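Local coordinates for protein tetraacyldisaccharide 4'-kinase (Aquifex aeolicus, PDB 4EHX) that probably transfers the gamma-phosphate of ATP to the 4'-position of a tetraacyldisaccharide 1-phosphate, making lipid IVA as a P-loop kinase at the membrane interface, at residues P200-F205 with E304-L309; R227-F232 with I250-F255; S233-N238 with T278-I283. All coordinates share one frame; numbering follows the deposited sequence.

Interaction 1: P200-F205 with E304-L309; sequences PTFKMF and EKLKKL
The first torsion of F202 sets CG beside its own backbone N and opposite the carbonyl carbon (chi1 -53°), which sends the phenyl ring out from the strand to the helix, where CB of L306 meets it. L306 CB stands 4.0 Å from the centroid of the F202 ring and 25° off its normal, a CH-pi contact over the face, displaced toward the rim. The helix backbone comes close as well: F202 CE2 is 3.4 Å from L306 N. At the ring edge, in its plane, lies K305 CB, 3.8 Å from F202 CE2, and the bent K305 chain then carries its amine away from the strand. L309 CD1 also approaches near the plane, 4.2 Å from F202 CZ. The same methyl reaches P200 CB at 3.9 Å, the two side chains crossing at about a right angle, so it bridges proline and phenylalanine. The arrangement is a helix laid against a beta strand of this P-loop kinase: strand 201-205 and helix 304-309 run at 128° with axes 9.5 Å apart, and F202 spans the gap. Were F202 an alanine, the space the ring fills would probably be left as a gap, with L306 CB losing the face it covers and L309 CD1 losing one of its two partners here. L300 of strand 291-300 touches both F202 and L306, and F54 and Y57 of helix 51-61 touch L306.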
loop_
_atom_site.group_PDB
_atom_site.type_symbol
_atom_site.label_atom_id
_atom_site.label_comp_id
_atom_site.label_asym_id
_atom_site.label_seq_id
_atom_site.Cartn_x
_atom_site.Cartn_y
_atom_site.Cartn_z
ATOM N N PRO A 200 -19.042 -10.146 -0.180
ATOM C CA PRO A 200 -18.705 -9.571 -1.487
ATOM C C PRO A 200 -17.213 -9.750 -1.738
ATOM O O PRO A 200 -16.390 -9.366 -0.907
ATOM C CB PRO A 200 -19.030 -8.087 -1.313
ATOM C CG PRO A 200 -20.040 -8.047 -0.193
ATOM C CD PRO A 200 -19.628 -9.150 0.733
ATOM N N THR A 201 -16.870 -10.323 -2.882
ATOM C CA THR A 201 -15.503 -10.746 -3.141
ATOM C C THR A 201 -15.101 -10.341 -4.556
ATOM O O THR A 201 -15.876 -10.514 -5.492
ATOM C CB THR A 201 -15.369 -12.272 -2.944
ATOM O OG1 THR A 201 -15.713 -12.596 -1.589
ATOM C CG2 THR A 201 -13.946 -12.741 -3.234
ATOM N N PHE A 202 -13.891 -9.806 -4.694
ATOM C CA PHE A 202 -13.423 -9.213 -5.948
ATOM C C PHE A 202 -12.003 -9.638 -6.281
ATOM O O PHE A 202 -11.066 -9.335 -5.544
ATOM C CB PHE A 202 -13.432 -7.689 -5.831
ATOM C CG PHE A 202 -14.749 -7.136 -5.396
ATOM C CD1 PHE A 202 -15.042 -7.008 -4.048
ATOM C CD2 PHE A 202 -15.713 -6.789 -6.334
ATOM C CE1 PHE A 202 -16.269 -6.512 -3.640
ATOM C CE2 PHE A 202 -16.943 -6.301 -5.936
ATOM C CZ PHE A 202 -17.219 -6.163 -4.586
ATOM N N LYS A 203 -11.836 -10.314 -7.404
ATOM C CA LYS A 203 -10.506 -10.720 -7.828
ATOM C C LYS A 203 -9.753 -9.532 -8.385
ATOM O O LYS A 203 -10.301 -8.740 -9.160
ATOM C CB LYS A 203 -10.608 -11.799 -8.903
ATOM C CG LYS A 203 -11.038 -13.164 -8.383
ATOM C CD LYS A 203 -11.078 -14.130 -9.563
ATOM C CE LYS A 203 -11.278 -15.565 -9.139
ATOM N NZ LYS A 203 -11.189 -16.416 -10.362
ATOM N N MET A 204 -8.484 -9.425 -8.013
ATOM C CA MET A 204 -7.666 -8.299 -8.440
ATOM C C MET A 204 -6.462 -8.769 -9.232
ATOM O O MET A 204 -5.712 -9.636 -8.779
ATOM C CB MET A 204 -7.194 -7.511 -7.217
ATOM C CG MET A 204 -6.194 -6.408 -7.555
ATOM S SD MET A 204 -5.759 -5.436 -6.084
ATOM C CE MET A 204 -3.968 -5.568 -6.119
ATOM N N PHE A 205 -6.298 -8.190 -10.416
ATOM C CA PHE A 205 -5.186 -8.500 -11.311
ATOM C C PHE A 205 -4.401 -7.214 -11.421
ATOM O O PHE A 205 -4.982 -6.138 -11.357
ATOM C CB PHE A 205 -5.696 -8.893 -12.707
ATOM C CG PHE A 205 -6.457 -10.199 -12.744
ATOM C CD1 PHE A 205 -7.767 -10.270 -12.293
ATOM C CD2 PHE A 205 -5.870 -11.344 -13.264
ATOM C CE1 PHE A 205 -8.474 -11.472 -12.338
ATOM C CE2 PHE A 205 -6.573 -12.545 -13.319
ATOM C CZ PHE A 205 -7.871 -12.610 -12.851
ATOM N N GLU A 304 -18.268 -2.810 -10.801
ATOM C CA GLU A 304 -19.503 -2.082 -10.533
ATOM C C GLU A 304 -20.158 -2.475 -9.205
ATOM O O GLU A 304 -20.829 -1.651 -8.588
ATOM C CB GLU A 304 -20.488 -2.195 -11.700
ATOM C CG GLU A 304 -20.071 -1.335 -12.889
ATOM C CD GLU A 304 -20.654 -1.820 -14.197
ATOM O OE1 GLU A 304 -19.953 -2.581 -14.917
ATOM O OE2 GLU A 304 -21.810 -1.439 -14.496
ATOM N N LYS A 305 -19.972 -3.721 -8.771
ATOM C CA LYS A 305 -20.479 -4.131 -7.464
ATOM C C LYS A 305 -19.702 -3.450 -6.337
ATOM O O LYS A 305 -20.274 -3.091 -5.309
ATOM C CB LYS A 305 -20.426 -5.647 -7.280
ATOM C CG LYS A 305 -21.210 -6.433 -8.330
ATOM C CD LYS A 305 -22.675 -6.053 -8.331
ATOM C CE LYS A 305 -23.334 -6.382 -6.998
ATOM N NZ LYS A 305 -24.678 -5.758 -6.898
ATOM N N LEU A 306 -18.399 -3.286 -6.518
ATOM C CA LEU A 306 -17.619 -2.564 -5.519
ATOM C C LEU A 306 -18.035 -1.094 -5.479
ATOM O O LEU A 306 -18.182 -0.513 -4.395
ATOM C CB LEU A 306 -16.120 -2.721 -5.769
ATOM C CG LEU A 306 -15.224 -1.896 -4.842
ATOM C CD1 LEU A 306 -15.441 -2.332 -3.375
ATOM C CD2 LEU A 306 -13.766 -2.038 -5.237
ATOM N N LYS A 307 -18.272 -0.509 -6.656
ATOM C CA LYS A 307 -18.697 0.887 -6.741
ATOM C C LYS A 307 -20.004 1.073 -5.987
ATOM O O LYS A 307 -20.207 2.085 -5.316
ATOM C CB LYS A 307 -18.887 1.333 -8.206
ATOM C CG LYS A 307 -17.568 1.501 -8.989
ATOM C CD LYS A 307 -17.860 1.958 -10.423
ATOM C CE LYS A 307 -16.590 2.309 -11.201
ATOM N NZ LYS A 307 -16.926 2.646 -12.623
ATOM N N LYS A 308 -20.901 0.102 -6.109
ATOM C CA LYS A 308 -22.175 0.173 -5.397
ATOM C C LYS A 308 -21.990 0.137 -3.885
ATOM O O LYS A 308 -22.664 0.878 -3.168
ATOM C CB LYS A 308 -23.122 -0.942 -5.845
ATOM C CG LYS A 308 -24.476 -0.936 -5.141
ATOM C CD LYS A 308 -25.462 -1.851 -5.854
ATOM C CE LYS A 308 -26.816 -1.857 -5.154
ATOM N NZ LYS A 308 -27.772 -2.789 -5.820
ATOM N N LEU A 309 -21.088 -0.715 -3.395
ATOM C CA LEU A 309 -20.831 -0.773 -1.954
ATOM C C LEU A 309 -20.300 0.565 -1.477
ATOM O O LEU A 309 -20.652 1.034 -0.401
ATOM C CB LEU A 309 -19.810 -1.853 -1.584
ATOM C CG LEU A 309 -20.223 -3.324 -1.599
ATOM C CD1 LEU A 309 -19.000 -4.195 -1.329
ATOM C CD2 LEU A 309 -21.328 -3.605 -0.584
#

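Interaction 2: R227-F232 with I250-F255; sequences REVIAF and IKVKEF
A231 CB packs on the F255 ring, 3.7 Å from F255 CD2. The pairing belongs to a beta-alpha-beta unit in which strands 229-233 and 252-257 lie parallel, joined through helix 237-248; L245 of that helix touches both A231 and I250. V229, V252, A231 and F255 share this face, and V229 CG2 lies 3.9 Å from V252 CG2. A chi1 of -58° puts CG1 of V229 beside the backbone N, which leaves CG2 between N and the carbonyl carbon, from where it also meets I250 CG2. The parallel register shows in the main-chain bonds: V229 N gives a nearly straight bond to K251 O (165° at the hydrogen), and V229 O accepts from K253 N at 2.9 Å. The chain then turns a corner at K253, which shifts the pairing by one residue, from V229 with V252 to A231 with F255. The aliphatic part of K253 crosses I230 at a slant, with CG 4.0 Å from I230 CG1. K253 NZ ends in a salt bridge with E273, while E228 OE1 stays 4.8 Å from K253 NZ and instead meets K253 CB. R227 turns away to bond G272 O through NH2. Beyond the corner, F255 CA makes a CA-H...O contact with A231 O at 3.2 Å, and that same oxygen lies over one face of the F255 ring, 3.8 Å above its plane and offset toward the rim.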
loop_
_atom_site.group_PDB
_atom_site.type_symbol
_atom_site.label_atom_id
_atom_site.label_comp_id
_atom_site.label_asym_id
_atom_site.label_seq_id
_atom_site.Cartn_x
_atom_site.Cartn_y
_atom_site.Cartn_z
ATOM N N ARG A 227 16.282 0.361 -26.763
ATOM C CA ARG A 227 17.174 0.889 -25.738
ATOM C C ARG A 227 17.394 -0.242 -24.731
ATOM O O ARG A 227 16.458 -0.962 -24.383
ATOM C CB ARG A 227 16.634 2.124 -25.000
ATOM C CG ARG A 227 16.331 3.350 -25.860
ATOM C CD ARG A 227 17.613 3.999 -26.375
ATOM N NE ARG A 227 18.634 4.086 -25.328
ATOM C CZ ARG A 227 18.965 5.202 -24.678
ATOM N NH1 ARG A 227 18.378 6.353 -24.968
ATOM N NH2 ARG A 227 19.901 5.171 -23.739
ATOM N N GLU A 228 18.633 -0.409 -24.275
ATOM C CA GLU A 228 18.901 -1.253 -23.114
ATOM C C GLU A 228 18.955 -0.338 -21.893
ATOM O O GLU A 228 19.371 0.815 -21.998
ATOM C CB GLU A 228 20.225 -2.002 -23.266
ATOM C CG GLU A 228 20.245 -3.017 -24.400
ATOM C CD GLU A 228 21.575 -3.748 -24.518
ATOM O OE1 GLU A 228 22.598 -3.223 -24.027
ATOM O OE2 GLU A 228 21.595 -4.849 -25.104
ATOM N N VAL A 229 18.529 -0.835 -20.740
ATOM C CA VAL A 229 18.493 0.008 -19.553
ATOM C C VAL A 229 19.450 -0.479 -18.482
ATOM O O VAL A 229 19.895 -1.627 -18.494
ATOM C CB VAL A 229 17.085 0.065 -18.947
ATOM C CG1 VAL A 229 16.087 0.573 -19.972
ATOM C CG2 VAL A 229 16.689 -1.308 -18.426
ATOM N N ILE A 230 19.764 0.412 -17.552
ATOM C CA ILE A 230 20.476 0.042 -16.342
ATOM C C ILE A 230 19.444 0.023 -15.220
ATOM O O ILE A 230 18.786 1.027 -14.963
ATOM C CB ILE A 230 21.576 1.060 -16.013
ATOM C CG1 ILE A 230 22.628 1.078 -17.127
ATOM C CG2 ILE A 230 22.219 0.732 -14.682
ATOM C CD1 ILE A 230 23.567 2.261 -17.066
ATOM N N ALA A 231 19.282 -1.122 -14.573
ATOM C CA ALA A 231 18.299 -1.242 -13.503
ATOM C C ALA A 231 18.980 -1.334 -12.145
ATOM O O ALA A 231 20.116 -1.812 -12.032
ATOM C CB ALA A 231 17.403 -2.451 -13.731
ATOM N N PHE A 232 18.276 -0.878 -11.114
ATOM C CA PHE A 232 18.805 -0.915 -9.762
ATOM C C PHE A 232 17.706 -0.883 -8.703
ATOM O O PHE A 232 16.594 -0.405 -8.943
ATOM C CB PHE A 232 19.842 0.190 -9.535
ATOM C CG PHE A 232 19.276 1.587 -9.542
ATOM C CD1 PHE A 232 18.752 2.144 -8.382
ATOM C CD2 PHE A 232 19.302 2.355 -10.697
ATOM C CE1 PHE A 232 18.243 3.428 -8.378
ATOM C CE2 PHE A 232 18.793 3.648 -10.702
ATOM C CZ PHE A 232 18.268 4.184 -9.542
ATOM N N ILE A 250 11.992 -6.638 -20.869
ATOM C CA ILE A 250 12.821 -5.440 -20.896
ATOM C C ILE A 250 14.304 -5.821 -20.893
ATOM O O ILE A 250 14.745 -6.620 -20.063
ATOM C CB ILE A 250 12.494 -4.511 -19.710
ATOM C CG1 ILE A 250 11.025 -4.078 -19.776
ATOM C CG2 ILE A 250 13.416 -3.305 -19.712
ATOM C CD1 ILE A 250 10.516 -3.391 -18.520
ATOM N N LYS A 251 15.067 -5.260 -21.827
ATOM C CA LYS A 251 16.487 -5.585 -21.939
ATOM C C LYS A 251 17.345 -4.796 -20.952
ATOM O O LYS A 251 17.490 -3.577 -21.067
ATOM C CB LYS A 251 16.984 -5.372 -23.369
ATOM C CG LYS A 251 16.388 -6.340 -24.391
ATOM C CD LYS A 251 16.898 -6.069 -25.804
ATOM C CE LYS A 251 16.315 -7.058 -26.819
ATOM N NZ LYS A 251 16.765 -6.821 -28.223
ATOM N N VAL A 252 17.921 -5.506 -19.989
ATOM C CA VAL A 252 18.726 -4.886 -18.945
ATOM C C VAL A 252 20.203 -5.201 -19.147
ATOM O O VAL A 252 20.629 -6.347 -18.986
ATOM C CB VAL A 252 18.290 -5.371 -17.542
ATOM C CG1 VAL A 252 19.194 -4.791 -16.463
ATOM C CG2 VAL A 252 16.823 -5.016 -17.280
ATOM N N LYS A 253 20.979 -4.178 -19.496
ATOM C CA LYS A 253 22.403 -4.341 -19.767
ATOM C C LYS A 253 23.189 -4.485 -18.470
ATOM O O LYS A 253 24.350 -4.892 -18.479
ATOM C CB LYS A 253 22.939 -3.140 -20.551
ATOM C CG LYS A 253 23.150 -1.904 -19.685
ATOM C CD LYS A 253 23.907 -0.804 -20.415
ATOM C CE LYS A 253 23.079 -0.205 -21.539
ATOM N NZ LYS A 253 23.694 1.041 -22.076
ATOM N N GLU A 254 22.553 -4.154 -17.351
ATOM C CA GLU A 254 23.259 -4.103 -16.077
ATOM C C GLU A 254 22.244 -4.025 -14.939
ATOM O O GLU A 254 21.160 -3.461 -15.104
ATOM C CB GLU A 254 24.276 -2.965 -16.114
ATOM C CG GLU A 254 25.036 -2.742 -14.825
ATOM C CD GLU A 254 25.986 -1.565 -14.933
ATOM O OE1 GLU A 254 26.648 -1.233 -13.927
ATOM O OE2 GLU A 254 26.068 -0.973 -16.032
ATOM N N PHE A 255 22.599 -4.592 -13.789
ATOM C CA PHE A 255 21.752 -4.512 -12.601
ATOM C C PHE A 255 22.664 -4.146 -11.435
ATOM O O PHE A 255 23.789 -4.639 -11.341
ATOM C CB PHE A 255 20.976 -5.796 -12.277
ATOM C CG PHE A 255 19.786 -5.577 -11.373
ATOM C CD1 PHE A 255 19.943 -5.488 -9.998
ATOM C CD2 PHE A 255 18.507 -5.458 -11.904
ATOM C CE1 PHE A 255 18.846 -5.282 -9.165
ATOM C CE2 PHE A 255 17.406 -5.254 -11.079
ATOM C CZ PHE A 255 17.577 -5.167 -9.708
#

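Interaction 3: S233-N238 with T278-I283; sequences SGLGDN and TPKDLI
S233, still in strand geometry, turns OG opposite its backbone N (chi1 -171°), where it lies 3.8 Å from T278 CG2; this buried hydroxyl has no polar partner in the model. At G234 the backbone takes over: G234 N donates to D281 OD2 over 2.9 Å, 157° at the hydrogen, meeting the syn side of the carboxylate but 29° out of its plane. D281 OD1 also comes close, 3.0 Å from G234 CA, and a CB built on G234 would collide with that oxygen. The carboxylate has further partners. T278 is the N-cap of helix 279-282, its OG1 accepting from D281 N, and Y264 OH bonds OD1. These bonds, with that from G234 N, hold the aspartate against the glycine; T278 OG1 also donates to D281 OD2, but at 2.5 Å this bond is unusually short and its exact length doubtful. L235, poorly ordered, brings CD2 to the end of the extended K280 chain, 3.5 Å from K280 NZ, the two crossing at about a right angle. Past G236, D237 OD2 lies 3.6 Å from T278 CG2, so this methyl touches both S233 and D237. The loop is the strand-to-helix turn leading from strand 229-233 into helix 237-248, and the side chain of D237 lies about 8 Å from G48 of the predicted ATP site. Helix 279-282 in turn touches L103 of helix 99-107 and A293 of strand 291-300 through P279, while K280 touches D99.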
loop_
_atom_site.group_PDB
_atom_site.type_symbol
_atom_site.label_atom_id
_atom_site.label_comp_id
_atom_site.label_asym_id
_atom_site.label_seq_id
_atom_site.Cartn_x
_atom_site.Cartn_y
_atom_site.Cartn_z
ATOM N N SER A 233 18.023 -1.418 -7.534
ATOM C CA SER A 233 17.044 -1.540 -6.470
ATOM C C SER A 233 17.694 -1.260 -5.127
ATOM O O SER A 233 18.826 -1.679 -4.873
ATOM C CB SER A 233 16.419 -2.935 -6.475
ATOM O OG SER A 233 15.323 -2.990 -5.581
ATOM N N GLY A 234 16.969 -0.543 -4.277
ATOM C CA GLY A 234 17.478 -0.127 -2.987
ATOM C C GLY A 234 16.974 -0.990 -1.851
ATOM O O GLY A 234 16.697 -0.489 -0.763
ATOM N N LEU A 235 16.833 -2.283 -2.118
ATOM C CA LEU A 235 16.645 -3.284 -1.069
ATOM C C LEU A 235 16.557 -4.694 -1.656
ATOM O O LEU A 235 17.099 -4.961 -2.728
ATOM C CB LEU A 235 15.440 -2.973 -0.163
ATOM C CG LEU A 235 14.013 -2.910 -0.710
ATOM C CD1 LEU A 235 13.428 -4.294 -0.874
ATOM C CD2 LEU A 235 13.129 -2.027 0.176
ATOM N N GLY A 236 15.871 -5.586 -0.951
ATOM C CA GLY A 236 15.755 -6.968 -1.378
ATOM C C GLY A 236 14.912 -7.156 -2.624
ATOM O O GLY A 236 14.776 -8.279 -3.117
ATOM N N ASP A 237 14.339 -6.068 -3.134
ATOM C CA ASP A 237 13.575 -6.127 -4.376
ATOM C C ASP A 237 14.452 -6.644 -5.502
ATOM O O ASP A 237 13.963 -6.956 -6.582
ATOM C CB ASP A 237 13.004 -4.761 -4.751
ATOM C CG ASP A 237 11.878 -4.322 -3.836
ATOM O OD1 ASP A 237 11.385 -5.155 -3.046
ATOM O OD2 ASP A 237 11.484 -3.138 -3.917
ATOM N N ASN A 238 15.755 -6.711 -5.246
ATOM C CA ASN A 238 16.685 -7.386 -6.142
ATOM C C ASN A 238 16.103 -8.583 -6.878
ATOM O O ASN A 238 16.117 -8.640 -8.110
ATOM C CB ASN A 238 17.878 -7.927 -5.343
ATOM C CG ASN A 238 18.745 -8.882 -6.147
ATOM O OD1 ASN A 238 18.877 -8.747 -7.363
ATOM N ND2 ASN A 238 19.339 -9.858 -5.465
ATOM N N THR A 278 12.699 1.017 -8.521
ATOM C CA THR A 278 11.384 0.859 -7.893
ATOM C C THR A 278 10.820 2.209 -7.465
ATOM O O THR A 278 11.565 3.158 -7.255
ATOM C CB THR A 278 11.441 -0.053 -6.643
ATOM O OG1 THR A 278 12.135 0.626 -5.585
ATOM C CG2 THR A 278 12.148 -1.370 -6.958
ATOM N N PRO A 279 9.490 2.297 -7.306
ATOM C CA PRO A 279 8.915 3.577 -6.865
ATOM C C PRO A 279 9.472 4.050 -5.518
ATOM O O PRO A 279 9.673 5.253 -5.328
ATOM C CB PRO A 279 7.419 3.270 -6.778
ATOM C CG PRO A 279 7.216 2.197 -7.829
ATOM C CD PRO A 279 8.458 1.340 -7.742
ATOM N N LYS A 280 9.725 3.122 -4.601
ATOM C CA LYS A 280 10.289 3.478 -3.302
ATOM C C LYS A 280 11.683 4.087 -3.437
ATOM O O LYS A 280 12.074 4.944 -2.644
ATOM C CB LYS A 280 10.341 2.271 -2.364
ATOM C CG LYS A 280 10.920 2.604 -0.993
ATOM C CD LYS A 280 11.004 1.389 -0.082
ATOM C CE LYS A 280 11.625 1.762 1.261
ATOM N NZ LYS A 280 11.785 0.581 2.157
ATOM N N ASP A 281 12.443 3.626 -4.425
ATOM C CA ASP A 281 13.747 4.227 -4.710
ATOM C C ASP A 281 13.584 5.549 -5.456
ATOM O O ASP A 281 14.296 6.527 -5.207
ATOM C CB ASP A 281 14.595 3.276 -5.552
ATOM C CG ASP A 281 15.038 2.057 -4.781
ATOM O OD1 ASP A 281 15.879 2.215 -3.873
ATOM O OD2 ASP A 281 14.557 0.948 -5.089
ATOM N N LEU A 282 12.625 5.571 -6.369
ATOM C CA LEU A 282 12.451 6.709 -7.257
ATOM C C LEU A 282 12.167 8.000 -6.492
ATOM O O LEU A 282 12.516 9.078 -6.957
ATOM C CB LEU A 282 11.341 6.413 -8.267
ATOM C CG LEU A 282 11.068 7.437 -9.369
ATOM C CD1 LEU A 282 12.288 7.614 -10.306
ATOM C CD2 LEU A 282 9.835 7.014 -10.144
ATOM N N ILE A 283 11.535 7.902 -5.321
ATOM C CA ILE A 283 11.170 9.113 -4.583
ATOM C C ILE A 283 12.408 9.900 -4.156
ATOM O O ILE A 283 12.319 11.093 -3.882
ATOM C CB ILE A 283 10.265 8.839 -3.351
ATOM C CG1 ILE A 283 10.927 7.856 -2.391
ATOM C CG2 ILE A 283 8.902 8.333 -3.782
ATOM C CD1 ILE A 283 10.131 7.624 -1.110
#

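In the fold
Followed from the N terminus, the chain first enters interaction 1 at 200-205 and closes that loop at 304-309, near the C terminus. Interactions 2 and 3 both nest inside it. They cross each other: 227-232 and 233-238 run on without a break, 250-255 then closes interaction 2, and 278-283 closes interaction 3. These two touch, F255 CE1 lying 3.9 Å from N238 OD1, and their centres are about 15 Å apart. Interaction 2 joins two parallel strands, and interaction 3 ties the turn after the first of them to helix 279-282. Interaction 1, its centre about 37 Å from that of interaction 2, fixes the C-terminal helix 303-312 to strand 201-212.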